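Long-range contacts in putative antitoxin VapB45 (PDB 5AF3), which is possibly the antitoxin component of a type II toxin-antitoxin system, with VapC45 as its cognate toxin: residues Leu27-Ala32 against Val80-Arg85; Gly88-Arg93 against Asp137-Gly142; Leu98-Lys103 against Leu123-Glu128; Asp118-Leu123 against Tyr151-Ile156. One frame throughout, in Å; residues are numbered along the deposited sequence.

Contact 1: Leu27-Ala32 against Val80-Arg85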
loop_
_atom_site.group_PDB
_atom_site.type_symbol
_atom_site.label_atom_id
_atom_site.label_comp_id
_atom_site.label_asym_id
_atom_site.label_seq_id
_atom_site.Cartn_x
_atom_site.Cartn_y
_atom_site.Cartn_z
ATOM N N LEU A 27 1.918 9.499 1.415
ATOM C CA LEU A 27 0.763 9.841 0.569
ATOM C C LEU A 27 0.463 8.819 -0.537
ATOM O O LEU A 27 -0.638 8.816 -1.104
ATOM C CB LEU A 27 0.965 11.218 -0.067
ATOM C CG LEU A 27 1.203 12.397 0.879
ATOM C CD1 LEU A 27 1.024 13.682 0.039
ATOM C CD2 LEU A 27 0.329 12.373 2.097
ATOM N N VAL A 28 1.430 7.935 -0.795
ATOM C CA VAL A 28 1.322 6.932 -1.890
ATOM C C VAL A 28 1.119 7.657 -3.236
ATOM O O VAL A 28 0.056 7.564 -3.891
ATOM C CB VAL A 28 0.217 5.866 -1.648
ATOM C CG1 VAL A 28 0.390 4.687 -2.621
ATOM C CG2 VAL A 28 0.239 5.364 -0.209
ATOM N N VAL A 29 2.141 8.414 -3.599
ATOM C CA VAL A 29 2.167 9.233 -4.804
ATOM C C VAL A 29 3.601 9.171 -5.279
ATOM O O VAL A 29 4.521 9.162 -4.447
ATOM C CB VAL A 29 1.739 10.712 -4.552
ATOM C CG1 VAL A 29 2.630 11.365 -3.525
ATOM C CG2 VAL A 29 1.757 11.546 -5.871
ATOM N N PRO A 30 3.820 9.086 -6.611
ATOM C CA PRO A 30 5.187 9.055 -7.108
ATOM C C PRO A 30 5.990 10.265 -6.708
ATOM O O PRO A 30 5.488 11.410 -6.755
ATOM C CB PRO A 30 5.012 8.940 -8.645
ATOM C CG PRO A 30 3.706 8.282 -8.801
ATOM C CD PRO A 30 2.848 8.938 -7.708
ATOM N N ARG A 31 7.228 10.031 -6.260
ATOM C CA ARG A 31 8.086 11.137 -5.948
ATOM C C ARG A 31 8.224 12.170 -7.097
ATOM O O ARG A 31 8.332 13.374 -6.842
ATOM C CB ARG A 31 9.460 10.654 -5.498
ATOM C CG ARG A 31 10.311 11.769 -4.933
ATOM C CD ARG A 31 11.767 11.583 -5.360
ATOM N NE ARG A 31 12.478 12.863 -5.330
ATOM C CZ ARG A 31 13.145 13.330 -4.282
ATOM N NH1 ARG A 31 13.221 12.612 -3.159
ATOM N NH2 ARG A 31 13.741 14.513 -4.358
ATOM N N ALA A 32 8.248 11.711 -8.347
ATOM C CA ALA A 32 8.435 12.657 -9.448
ATOM C C ALA A 32 7.224 13.582 -9.556
ATOM O O ALA A 32 7.357 14.766 -9.907
ATOM C CB ALA A 32 8.706 11.902 -10.802
ATOM N N VAL A 80 -4.415 16.233 -0.635
ATOM C CA VAL A 80 -5.686 16.537 -1.318
ATOM C C VAL A 80 -5.549 16.424 -2.841
ATOM O O VAL A 80 -6.380 15.795 -3.475
ATOM C CB VAL A 80 -6.224 17.889 -0.901
ATOM C CG1 VAL A 80 -7.447 18.307 -1.769
ATOM C CG2 VAL A 80 -6.667 17.824 0.611
ATOM N N LEU A 81 -4.506 17.010 -3.401
ATOM C CA LEU A 81 -4.209 16.874 -4.827
ATOM C C LEU A 81 -4.038 15.413 -5.248
ATOM O O LEU A 81 -4.412 15.035 -6.343
ATOM C CB LEU A 81 -2.955 17.634 -5.177
ATOM C CG LEU A 81 -3.040 19.164 -5.173
ATOM C CD1 LEU A 81 -1.681 19.709 -5.499
ATOM C CD2 LEU A 81 -4.112 19.604 -6.228
ATOM N N ASN A 82 -3.457 14.593 -4.383
ATOM C CA ASN A 82 -3.375 13.161 -4.687
ATOM C C ASN A 82 -4.728 12.471 -4.712
ATOM O O ASN A 82 -4.939 11.510 -5.494
ATOM C CB ASN A 82 -2.428 12.447 -3.731
ATOM C CG ASN A 82 -1.999 11.076 -4.269
ATOM O OD1 ASN A 82 -1.817 10.899 -5.478
ATOM N ND2 ASN A 82 -1.874 10.102 -3.375
ATOM N N ALA A 83 -5.641 12.941 -3.871
ATOM C CA ALA A 83 -6.988 12.430 -3.832
ATOM C C ALA A 83 -7.661 12.827 -5.141
ATOM O O ALA A 83 -8.429 12.024 -5.705
ATOM C CB ALA A 83 -7.774 12.997 -2.651
ATOM N N PHE A 84 -7.368 14.048 -5.617
ATOM C CA PHE A 84 -7.884 14.489 -6.928
ATOM C C PHE A 84 -7.334 13.566 -8.048
ATOM O O PHE A 84 -8.098 13.093 -8.918
ATOM C CB PHE A 84 -7.523 15.965 -7.244
ATOM C CG PHE A 84 -8.208 16.979 -6.362
ATOM C CD1 PHE A 84 -9.157 16.619 -5.401
ATOM C CD2 PHE A 84 -7.883 18.339 -6.516
ATOM C CE1 PHE A 84 -9.745 17.604 -4.591
ATOM C CE2 PHE A 84 -8.474 19.317 -5.716
ATOM C CZ PHE A 84 -9.383 18.951 -4.760
ATOM N N ARG A 85 -6.048 13.272 -7.983
ATOM C CA ARG A 85 -5.352 12.457 -8.986
ATOM C C ARG A 85 -5.939 11.051 -9.012
ATOM O O ARG A 85 -6.244 10.531 -10.075
ATOM C CB ARG A 85 -3.869 12.370 -8.666
ATOM C CG ARG A 85 -3.033 11.622 -9.715
ATOM C CD ARG A 85 -1.571 11.604 -9.329
ATOM N NE ARG A 85 -1.358 10.645 -8.262
ATOM C CZ ARG A 85 -0.763 9.464 -8.406
ATOM N NH1 ARG A 85 -0.266 9.082 -9.581
ATOM N NH2 ARG A 85 -0.633 8.688 -7.346
HETATM O O HOH W 1 -2.337 7.109 -4.437
#
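The side chain of N82 reaches from its helix to the turn at V28 and V29. With CG anti to the backbone N, chi1 -163° carries the amide from CB toward that turn, and CG comes 3.8 Å from CB of V29. Beyond it the amide divides its work. ND2 donates to V28 O at 3.2 Å, meeting the carbonyl from above its plane and not on a lone pair; L27 O also lies 2.9 Å from ND2. OD1 slides past the V29 branch, 3.7 Å from V29 CG2, and is gripped side-on by R85, whose NE (2.8 Å) and NH2 (3.1 Å) both donate to it within the guanidinium plane. This double grip fixes the rotation of the amide and makes ND2 the end that faces the turn. R85 manages it by bending at chi3 (75°), which lays one guanidinium face against V29 CG2 and P30 CD, the latter 3.5 Å from NH2. V28, at positive phi, closes helix 20-27 in a Schellman motif, and P30 is the N-cap of helix 31-38. The contact therefore seats the turn between two short helices, within the predicted helix-turn-helix region, on helix 72-86, where L27 also packs against I75, A78 and Y79.

Contact 2: Gly88-Arg93 against Asp137-Gly142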
loop_
_atom_site.group_PDB
_atom_site.type_symbol
_atom_site.label_atom_id
_atom_site.label_comp_id
_atom_site.label_asym_id
_atom_site.label_seq_id
_atom_site.Cartn_x
_atom_site.Cartn_y
_atom_site.Cartn_z
ATOM N N GLY A 88 -9.128 10.477 -10.990
ATOM C CA GLY A 88 -9.054 10.595 -12.474
ATOM C C GLY A 88 -8.967 12.043 -12.949
ATOM O O GLY A 88 -8.979 12.309 -14.157
ATOM N N VAL A 89 -8.853 12.993 -12.012
ATOM C CA VAL A 89 -8.737 14.397 -12.386
ATOM C C VAL A 89 -7.459 14.699 -13.197
ATOM O O VAL A 89 -6.318 14.394 -12.778
ATOM C CB VAL A 89 -8.792 15.315 -11.133
ATOM C CG1 VAL A 89 -8.570 16.791 -11.517
ATOM C CG2 VAL A 89 -10.105 15.098 -10.400
ATOM N N PRO A 90 -7.624 15.347 -14.362
ATOM C CA PRO A 90 -6.439 15.739 -15.052
ATOM C C PRO A 90 -5.648 16.791 -14.268
ATOM O O PRO A 90 -6.217 17.818 -13.876
ATOM C CB PRO A 90 -6.976 16.314 -16.396
ATOM C CG PRO A 90 -8.361 16.753 -16.080
ATOM C CD PRO A 90 -8.863 15.757 -15.072
ATOM N N MET A 91 -4.354 16.535 -14.054
ATOM C CA MET A 91 -3.561 17.332 -13.101
ATOM C C MET A 91 -2.684 18.408 -13.717
ATOM O O MET A 91 -2.297 19.384 -13.048
ATOM C CB MET A 91 -2.687 16.419 -12.210
ATOM C CG MET A 91 -3.495 15.385 -11.391
ATOM S SD MET A 91 -4.799 16.039 -10.293
ATOM C CE MET A 91 -3.764 17.048 -9.173
ATOM N N GLN A 92 -2.354 18.241 -14.990
ATOM C CA GLN A 92 -1.360 19.128 -15.621
ATOM C C GLN A 92 -1.839 20.563 -15.783
ATOM O O GLN A 92 -1.026 21.470 -15.887
ATOM C CB GLN A 92 -0.985 18.597 -17.001
ATOM C CG GLN A 92 -0.110 17.365 -16.954
ATOM C CD GLN A 92 0.240 16.912 -18.342
ATOM O OE1 GLN A 92 0.993 17.593 -19.060
ATOM N NE2 GLN A 92 -0.321 15.771 -18.751
ATOM N N ARG A 93 -3.152 20.776 -15.853
ATOM C CA ARG A 93 -3.665 22.140 -16.035
ATOM C C ARG A 93 -4.631 22.529 -14.905
ATOM O O ARG A 93 -5.605 23.266 -15.105
ATOM C CB ARG A 93 -4.336 22.301 -17.419
ATOM C CG ARG A 93 -3.394 22.072 -18.609
ATOM C CD ARG A 93 -4.144 22.005 -19.941
ATOM N NE ARG A 93 -3.235 21.818 -21.087
ATOM C CZ ARG A 93 -2.697 22.793 -21.816
ATOM N NH1 ARG A 93 -2.931 24.074 -21.548
ATOM N NH2 ARG A 93 -1.894 22.482 -22.820
ATOM N N ASP A 137 -13.063 22.878 -17.298
ATOM C CA ASP A 137 -14.262 22.081 -17.185
ATOM C C ASP A 137 -13.883 20.609 -16.946
ATOM O O ASP A 137 -14.550 19.912 -16.170
ATOM C CB ASP A 137 -15.097 22.238 -18.468
ATOM C CG ASP A 137 -16.458 21.599 -18.363
ATOM O OD1 ASP A 137 -17.122 21.712 -17.299
ATOM O OD2 ASP A 137 -16.897 20.978 -19.349
ATOM N N LEU A 138 -12.812 20.158 -17.581
ATOM C CA LEU A 138 -12.395 18.749 -17.424
ATOM C C LEU A 138 -11.879 18.476 -16.022
ATOM O O LEU A 138 -12.198 17.423 -15.459
ATOM C CB LEU A 138 -11.355 18.349 -18.438
ATOM C CG LEU A 138 -11.852 18.421 -19.888
ATOM C CD1 LEU A 138 -10.596 18.228 -20.775
ATOM C CD2 LEU A 138 -12.983 17.458 -20.222
ATOM N N VAL A 139 -11.097 19.408 -15.476
ATOM C CA VAL A 139 -10.701 19.315 -14.032
ATOM C C VAL A 139 -11.955 19.165 -13.169
ATOM O O VAL A 139 -12.111 18.204 -12.368
ATOM C CB VAL A 139 -9.856 20.560 -13.594
ATOM C CG1 VAL A 139 -9.707 20.634 -12.035
ATOM C CG2 VAL A 139 -8.506 20.545 -14.254
ATOM N N VAL A 140 -12.890 20.106 -13.334
ATOM C CA VAL A 140 -14.041 20.181 -12.445
ATOM C C VAL A 140 -14.978 18.955 -12.615
ATOM O O VAL A 140 -15.538 18.458 -11.630
ATOM C CB VAL A 140 -14.793 21.520 -12.610
ATOM C CG1 VAL A 140 -16.105 21.523 -11.857
ATOM C CG2 VAL A 140 -13.895 22.647 -12.163
ATOM N N ARG A 141 -15.147 18.492 -13.863
ATOM C CA ARG A 141 -15.913 17.267 -14.129
ATOM C C ARG A 141 -15.293 16.033 -13.491
ATOM O O ARG A 141 -16.013 15.090 -13.146
ATOM C CB ARG A 141 -16.113 17.055 -15.641
ATOM C CG ARG A 141 -17.330 17.849 -16.163
ATOM C CD ARG A 141 -17.278 18.163 -17.665
ATOM N NE ARG A 141 -16.734 17.082 -18.508
ATOM C CZ ARG A 141 -16.686 17.114 -19.847
ATOM N NH1 ARG A 141 -17.137 18.171 -20.524
ATOM N NH2 ARG A 141 -16.174 16.082 -20.524
ATOM N N GLY A 142 -13.986 16.064 -13.296
ATOM C CA GLY A 142 -13.283 14.967 -12.615
ATOM C C GLY A 142 -13.613 14.923 -11.122
ATOM O O GLY A 142 -13.531 13.866 -10.483
#
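G142 O is met by CG2 of V89 at 3.6 Å and accepts a hydrogen bond from NZ of K154. One peptide group thus meets a charged donor and an apolar methyl. Lacking a side chain, G142 lets the two backbones come close, and its CA lies 4.6 Å from CA of V89. The other V89 methyl serves a different neighbour: chi1 176° turns CG1 toward V139, 4.0 Å from V139 CG1, the two valines crossing obliquely. V139 in turn sends CG2 to the loop backbone, 3.6 Å from P90 O and close to R93 O as well. The ring of P90 lies along the helix one turn before G142, with CD 3.7 Å from L138 O and CG 4.1 Å from L138 CB. The face is held by van der Waals contacts, some of them to backbone carbonyls, whereas the polar link on the helix itself, a salt bridge from R141 NH1 to D137 OD2, runs from one turn to the next. G88 ends helix 72-86 in a Schellman motif, and the loop that follows lies against helix 135-143 on its way to helix 95-105. V89 and V139 both touch I94 there, and V140 of the same helix packs on helix 115-130.

Contact 3: Leu98-Lys103 against Leu123-Glu128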
loop_
_atom_site.group_PDB
_atom_site.type_symbol
_atom_site.label_atom_id
_atom_site.label_comp_id
_atom_site.label_asym_id
_atom_site.label_seq_id
_atom_site.Cartn_x
_atom_site.Cartn_y
_atom_site.Cartn_z
ATOM N N LEU A 98 -7.170 25.774 -8.857
ATOM C CA LEU A 98 -6.619 26.013 -7.511
ATOM C C LEU A 98 -6.606 27.533 -7.169
ATOM O O LEU A 98 -7.087 27.919 -6.111
ATOM C CB LEU A 98 -5.240 25.385 -7.391
ATOM C CG LEU A 98 -5.168 23.875 -7.664
ATOM C CD1 LEU A 98 -3.772 23.393 -7.408
ATOM C CD2 LEU A 98 -6.138 23.122 -6.786
ATOM N N ASP A 99 -6.124 28.365 -8.091
ATOM C CA ASP A 99 -6.186 29.843 -7.943
ATOM C C ASP A 99 -7.602 30.296 -7.630
ATOM O O ASP A 99 -7.825 31.079 -6.711
ATOM C CB ASP A 99 -5.671 30.563 -9.204
ATOM C CG ASP A 99 -4.154 30.396 -9.432
ATOM O OD1 ASP A 99 -3.404 30.044 -8.490
ATOM O OD2 ASP A 99 -3.698 30.630 -10.573
ATOM N N TRP A 100 -8.580 29.787 -8.383
ATOM C CA TRP A 100 -9.978 30.140 -8.156
ATOM C C TRP A 100 -10.440 29.732 -6.774
ATOM O O TRP A 100 -11.033 30.532 -6.065
ATOM C CB TRP A 100 -10.911 29.569 -9.289
ATOM C CG TRP A 100 -12.394 29.740 -9.031
ATOM C CD1 TRP A 100 -13.222 28.821 -8.481
ATOM C CD2 TRP A 100 -13.206 30.904 -9.294
ATOM N NE1 TRP A 100 -14.504 29.321 -8.403
ATOM C CE2 TRP A 100 -14.515 30.604 -8.870
ATOM C CE3 TRP A 100 -12.942 32.175 -9.805
ATOM C CZ2 TRP A 100 -15.591 31.517 -8.987
ATOM C CZ3 TRP A 100 -14.017 33.100 -9.907
ATOM C CH2 TRP A 100 -15.306 32.753 -9.511
ATOM N N LEU A 101 -10.110 28.504 -6.359
ATOM C CA LEU A 101 -10.448 28.012 -5.025
ATOM C C LEU A 101 -9.837 28.887 -3.915
ATOM O O LEU A 101 -10.520 29.220 -2.933
ATOM C CB LEU A 101 -9.955 26.557 -4.844
ATOM C CG LEU A 101 -10.847 25.445 -5.299
ATOM C CD1 LEU A 101 -9.986 24.140 -5.382
ATOM C CD2 LEU A 101 -11.979 25.355 -4.267
ATOM N N ILE A 102 -8.574 29.250 -4.078
ATOM C CA ILE A 102 -7.927 30.093 -3.077
ATOM C C ILE A 102 -8.658 31.454 -3.007
ATOM O O ILE A 102 -8.972 31.943 -1.911
ATOM C CB ILE A 102 -6.466 30.280 -3.341
ATOM C CG1 ILE A 102 -5.727 28.943 -3.083
ATOM C CG2 ILE A 102 -5.894 31.360 -2.382
ATOM C CD1 ILE A 102 -4.359 28.888 -3.707
ATOM N N LYS A 103 -8.957 32.019 -4.175
ATOM C CA LYS A 103 -9.651 33.337 -4.249
ATOM C C LYS A 103 -11.013 33.329 -3.557
ATOM O O LYS A 103 -11.450 34.369 -3.050
ATOM C CB LYS A 103 -9.778 33.805 -5.700
ATOM C CG LYS A 103 -8.483 34.134 -6.400
ATOM C CD LYS A 103 -8.753 34.368 -7.873
ATOM C CE LYS A 103 -7.508 34.710 -8.597
ATOM N NZ LYS A 103 -7.892 35.058 -10.006
ATOM N N LEU A 123 -16.250 25.324 -7.385
ATOM C CA LEU A 123 -15.642 24.829 -8.613
ATOM C C LEU A 123 -16.612 24.782 -9.782
ATOM O O LEU A 123 -16.251 25.044 -10.913
ATOM C CB LEU A 123 -15.073 23.432 -8.361
ATOM C CG LEU A 123 -13.782 23.502 -7.531
ATOM C CD1 LEU A 123 -13.559 22.060 -6.993
ATOM C CD2 LEU A 123 -12.584 24.033 -8.289
ATOM N N TRP A 124 -17.832 24.382 -9.494
ATOM C CA TRP A 124 -18.876 24.378 -10.511
ATOM C C TRP A 124 -18.968 25.757 -11.221
ATOM O O TRP A 124 -18.902 25.832 -12.458
ATOM C CB TRP A 124 -20.194 23.954 -9.884
ATOM C CG TRP A 124 -21.318 24.155 -10.784
ATOM C CD1 TRP A 124 -21.504 23.570 -12.001
ATOM C CD2 TRP A 124 -22.432 25.029 -10.575
ATOM N NE1 TRP A 124 -22.680 24.017 -12.563
ATOM C CE2 TRP A 124 -23.265 24.919 -11.711
ATOM C CE3 TRP A 124 -22.805 25.902 -9.534
ATOM C CZ2 TRP A 124 -24.460 25.632 -11.833
ATOM C CZ3 TRP A 124 -23.990 26.614 -9.659
ATOM C CH2 TRP A 124 -24.805 26.469 -10.804
ATOM N N ARG A 125 -19.081 26.811 -10.416
ATOM C CA ARG A 125 -19.135 28.209 -10.881
ATOM C C ARG A 125 -17.976 28.562 -11.822
ATOM O O ARG A 125 -18.174 29.234 -12.847
ATOM C CB ARG A 125 -19.128 29.169 -9.682
ATOM C CG ARG A 125 -20.378 29.137 -8.835
ATOM C CD ARG A 125 -20.470 30.355 -7.877
ATOM N NE ARG A 125 -20.325 30.004 -6.447
ATOM C CZ ARG A 125 -19.337 30.417 -5.646
ATOM N NH1 ARG A 125 -18.346 31.200 -6.104
ATOM N NH2 ARG A 125 -19.341 30.031 -4.367
ATOM N N PHE A 126 -16.766 28.095 -11.482
ATOM C CA PHE A 126 -15.589 28.297 -12.308
ATOM C C PHE A 126 -15.730 27.600 -13.678
ATOM O O PHE A 126 -15.473 28.188 -14.712
ATOM C CB PHE A 126 -14.364 27.752 -11.545
ATOM C CG PHE A 126 -13.075 27.967 -12.223
ATOM C CD1 PHE A 126 -12.613 29.258 -12.477
ATOM C CD2 PHE A 126 -12.264 26.877 -12.577
ATOM C CE1 PHE A 126 -11.433 29.467 -13.095
ATOM C CE2 PHE A 126 -11.078 27.085 -13.196
ATOM C CZ PHE A 126 -10.642 28.388 -13.452
ATOM N N ALA A 127 -16.145 26.344 -13.676
ATOM C CA ALA A 127 -16.181 25.560 -14.913
ATOM C C ALA A 127 -17.299 26.070 -15.834
ATOM O O ALA A 127 -17.164 25.985 -17.045
ATOM C CB ALA A 127 -16.395 24.102 -14.591
ATOM N N GLU A 128 -18.366 26.609 -15.241
ATOM C CA GLU A 128 -19.519 27.125 -16.006
ATOM C C GLU A 128 -19.055 28.162 -17.001
ATOM O O GLU A 128 -19.376 28.094 -18.194
ATOM C CB GLU A 128 -20.487 27.811 -15.081
ATOM C CG GLU A 128 -21.429 26.954 -14.352
ATOM C CD GLU A 128 -22.471 27.822 -13.716
ATOM O OE1 GLU A 128 -22.217 28.310 -12.587
ATOM O OE2 GLU A 128 -23.502 28.067 -14.381
#
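W100 and F126 form the tight part of this contact, each laying its CB over the ring of the other. F126 CB stands 3.5 Å from the centroid of the five-membered ring of W100, and W100 CB stands 3.9 Å from the centroid of the F126 ring, a reciprocal pair of CH-pi contacts. The side chains slide past one another in opposite directions, and the rings make an offset stack with their planes 23° apart. In both residues the first torsion is close to fully extended (chi1 172° for W100), which sends the rings across the gap to overlap at their bases. NE1 of the indole also hydrogen-bonds to V122 O, one residue before the segment. Deeper in the protein, L101 CG meets L123 CD2 at 3.7 Å. The looser side belongs to R125. Its chain, bent at chi3, brings NH1 only to 4.0 Å from CZ2 of the W100 indole, at an oblique angle, where both residues are partly exposed; R125 also touches N104. The axes of the two segments pass 10.1 Å apart, with large side chains between them. Helices 95-105 and 115-130, joined by a loop, thus form a steeply crossed helical pair, the N-to-C directions of the two segments 130° apart, packed through a Trp-Phe pair and, on its buried side, a leucine pair.

Contact 4: Asp118-Leu123 against Tyr151-Ile156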
loop_
_atom_site.group_PDB
_atom_site.type_symbol
_atom_site.label_atom_id
_atom_site.label_comp_id
_atom_site.label_asym_id
_atom_site.label_seq_id
_atom_site.Cartn_x
_atom_site.Cartn_y
_atom_site.Cartn_z
ATOM N N ASP A 118 -17.812 23.491 0.902
ATOM C CA ASP A 118 -18.043 24.610 -0.036
ATOM C C ASP A 118 -17.420 24.481 -1.408
ATOM O O ASP A 118 -17.792 25.245 -2.323
ATOM C CB ASP A 118 -17.540 25.936 0.548
ATOM C CG ASP A 118 -18.130 26.249 1.913
ATOM O OD1 ASP A 118 -19.113 25.611 2.322
ATOM O OD2 ASP A 118 -17.565 27.143 2.571
ATOM N N GLY A 119 -16.426 23.587 -1.529
ATOM C CA GLY A 119 -15.602 23.519 -2.723
ATOM C C GLY A 119 -16.331 23.124 -4.012
ATOM O O GLY A 119 -16.020 23.670 -5.062
ATOM N N ALA A 120 -17.275 22.194 -3.936
ATOM C CA ALA A 120 -17.909 21.651 -5.162
ATOM C C ALA A 120 -18.652 22.793 -5.862
ATOM O O ALA A 120 -18.492 22.985 -7.061
ATOM C CB ALA A 120 -18.883 20.549 -4.834
ATOM N N GLU A 121 -19.440 23.544 -5.081
ATOM C CA GLU A 121 -20.217 24.678 -5.618
ATOM C C GLU A 121 -19.305 25.757 -6.173
ATOM O O GLU A 121 -19.546 26.250 -7.280
ATOM C CB GLU A 121 -21.200 25.218 -4.574
ATOM C CG GLU A 121 -22.071 26.356 -5.069
ATOM C CD GLU A 121 -22.937 26.965 -3.962
ATOM O OE1 GLU A 121 -23.066 26.351 -2.869
ATOM O OE2 GLU A 121 -23.479 28.078 -4.189
ATOM N N VAL A 122 -18.223 26.095 -5.451
ATOM C CA VAL A 122 -17.238 27.056 -5.964
ATOM C C VAL A 122 -16.636 26.595 -7.316
ATOM O O VAL A 122 -16.524 27.359 -8.296
ATOM C CB VAL A 122 -16.098 27.334 -4.880
ATOM C CG1 VAL A 122 -14.968 28.100 -5.465
ATOM C CG2 VAL A 122 -16.691 28.057 -3.616
ATOM N N LEU A 123 -16.250 25.324 -7.385
ATOM C CA LEU A 123 -15.642 24.829 -8.613
ATOM C C LEU A 123 -16.612 24.782 -9.782
ATOM O O LEU A 123 -16.251 25.044 -10.913
ATOM C CB LEU A 123 -15.073 23.432 -8.361
ATOM C CG LEU A 123 -13.782 23.502 -7.531
ATOM C CD1 LEU A 123 -13.559 22.060 -6.993
ATOM C CD2 LEU A 123 -12.584 24.033 -8.289
ATOM N N TYR A 151 -24.582 20.147 -7.386
ATOM C CA TYR A 151 -23.264 19.527 -7.575
ATOM C C TYR A 151 -22.565 19.327 -6.246
ATOM O O TYR A 151 -22.587 20.198 -5.393
ATOM C CB TYR A 151 -22.387 20.349 -8.521
ATOM C CG TYR A 151 -22.914 20.322 -9.931
ATOM C CD1 TYR A 151 -22.709 19.221 -10.760
ATOM C CD2 TYR A 151 -23.676 21.380 -10.411
ATOM C CE1 TYR A 151 -23.207 19.200 -12.049
ATOM C CE2 TYR A 151 -24.174 21.374 -11.685
ATOM C CZ TYR A 151 -23.952 20.286 -12.508
ATOM O OH TYR A 151 -24.483 20.321 -13.797
ATOM N N VAL A 152 -21.936 18.169 -6.087
ATOM C CA VAL A 152 -21.218 17.822 -4.864
ATOM C C VAL A 152 -19.922 17.100 -5.269
ATOM O O VAL A 152 -19.824 16.587 -6.387
ATOM C CB VAL A 152 -22.042 16.858 -3.951
ATOM C CG1 VAL A 152 -23.359 17.488 -3.497
ATOM C CG2 VAL A 152 -22.290 15.504 -4.660
ATOM N N PHE A 153 -18.970 16.997 -4.355
ATOM C CA PHE A 153 -17.786 16.180 -4.645
ATOM C C PHE A 153 -18.163 14.703 -4.768
ATOM O O PHE A 153 -19.009 14.213 -4.031
ATOM C CB PHE A 153 -16.747 16.295 -3.538
ATOM C CG PHE A 153 -15.904 17.526 -3.617
ATOM C CD1 PHE A 153 -15.045 17.753 -4.697
ATOM C CD2 PHE A 153 -15.935 18.459 -2.554
ATOM C CE1 PHE A 153 -14.231 18.900 -4.753
ATOM C CE2 PHE A 153 -15.110 19.599 -2.582
ATOM C CZ PHE A 153 -14.270 19.842 -3.665
ATOM N N LYS A 154 -17.564 14.012 -5.750
ATOM C CA LYS A 154 -17.669 12.557 -5.820
ATOM C C LYS A 154 -17.210 11.960 -4.486
ATOM O O LYS A 154 -16.262 12.460 -3.861
ATOM C CB LYS A 154 -16.732 12.046 -6.916
ATOM C CG LYS A 154 -17.130 12.475 -8.329
ATOM C CD LYS A 154 -16.125 11.948 -9.331
ATOM C CE LYS A 154 -16.515 12.401 -10.729
ATOM N NZ LYS A 154 -15.432 12.058 -11.701
ATOM N N GLU A 155 -17.879 10.898 -4.045
ATOM C CA GLU A 155 -17.504 10.235 -2.786
ATOM C C GLU A 155 -16.090 9.718 -2.778
ATOM O O GLU A 155 -15.452 9.693 -1.726
ATOM C CB GLU A 155 -18.485 9.109 -2.447
ATOM C CG GLU A 155 -19.829 9.700 -1.977
ATOM C CD GLU A 155 -20.741 8.687 -1.295
ATOM O OE1 GLU A 155 -20.371 7.491 -1.195
ATOM O OE2 GLU A 155 -21.840 9.102 -0.842
ATOM N N ILE A 156 -15.571 9.343 -3.948
ATOM C CA ILE A 156 -14.190 8.863 -4.022
ATOM C C ILE A 156 -13.202 9.968 -3.594
ATOM O O ILE A 156 -12.148 9.682 -3.041
ATOM C CB ILE A 156 -13.821 8.296 -5.443
ATOM C CG1 ILE A 156 -12.453 7.575 -5.409
ATOM C CG2 ILE A 156 -13.794 9.401 -6.564
ATOM C CD1 ILE A 156 -12.034 6.970 -6.801
#
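A120 drives its CB into the backbone of the strand, 3.6 Å from both V152 CA and F153 N and 3.8 Å from Y151 O. So small a side chain allows the helix to lie close upon the strand, and the axes of the two segments approach to 6.7 Å. F153 then folds back over the helix. Its chi1 of -80° turns the ring toward A120, whose CB lies over one face, while CE2 and CZ reach the helix backbone. There F153 CE2 is 3.6 Å from A120 N, and F153 CZ is 3.9 Å from G119 C; G119 has no side chain to hold the ring off. L123 adds CD1, obliquely, 3.9 Å from F153 CE1, the two side chains crossing at about a right angle. In the next shell, E158 and L161 of helix 155-161 pack on F153, I144 touches A120, and the ring of Y151, leading away from the segment 118-123, stacks with W124 of the same helix. V152 pairs with V145 in the hairpin, and K154 with L143 just beyond it. K154 is the N-cap of helix 155-161, and its NZ hydrogen-bonds to R213 O of the second subunit. The contact thus lays helix 115-130 across the two-stranded antiparallel hairpin of 144-147 and 150-153, just before the chain enters helix 155-161.

Contact 1 comes first along the chain and closes before the others open; contact 3 is nested in the loop closed by contact 2, while contact 4 alternates with both. Centres of contacts 2, 3 and 4 lie 11 to 13 Å apart on one side of the chain's centre. Contacts 3 and 4 share L123 on helix 115-130, which is followed by helix 135-143 of contact 2. Contact 1, about 14 Å from contact 2 between centres, joins this group through helix 72-86: M91 packs on its last turns, and L81 touches L98. Helix 72-86, itself in the predicted helix-turn-helix region, thus joins that region to a compact helical group with its hairpin, next to the dimer partner.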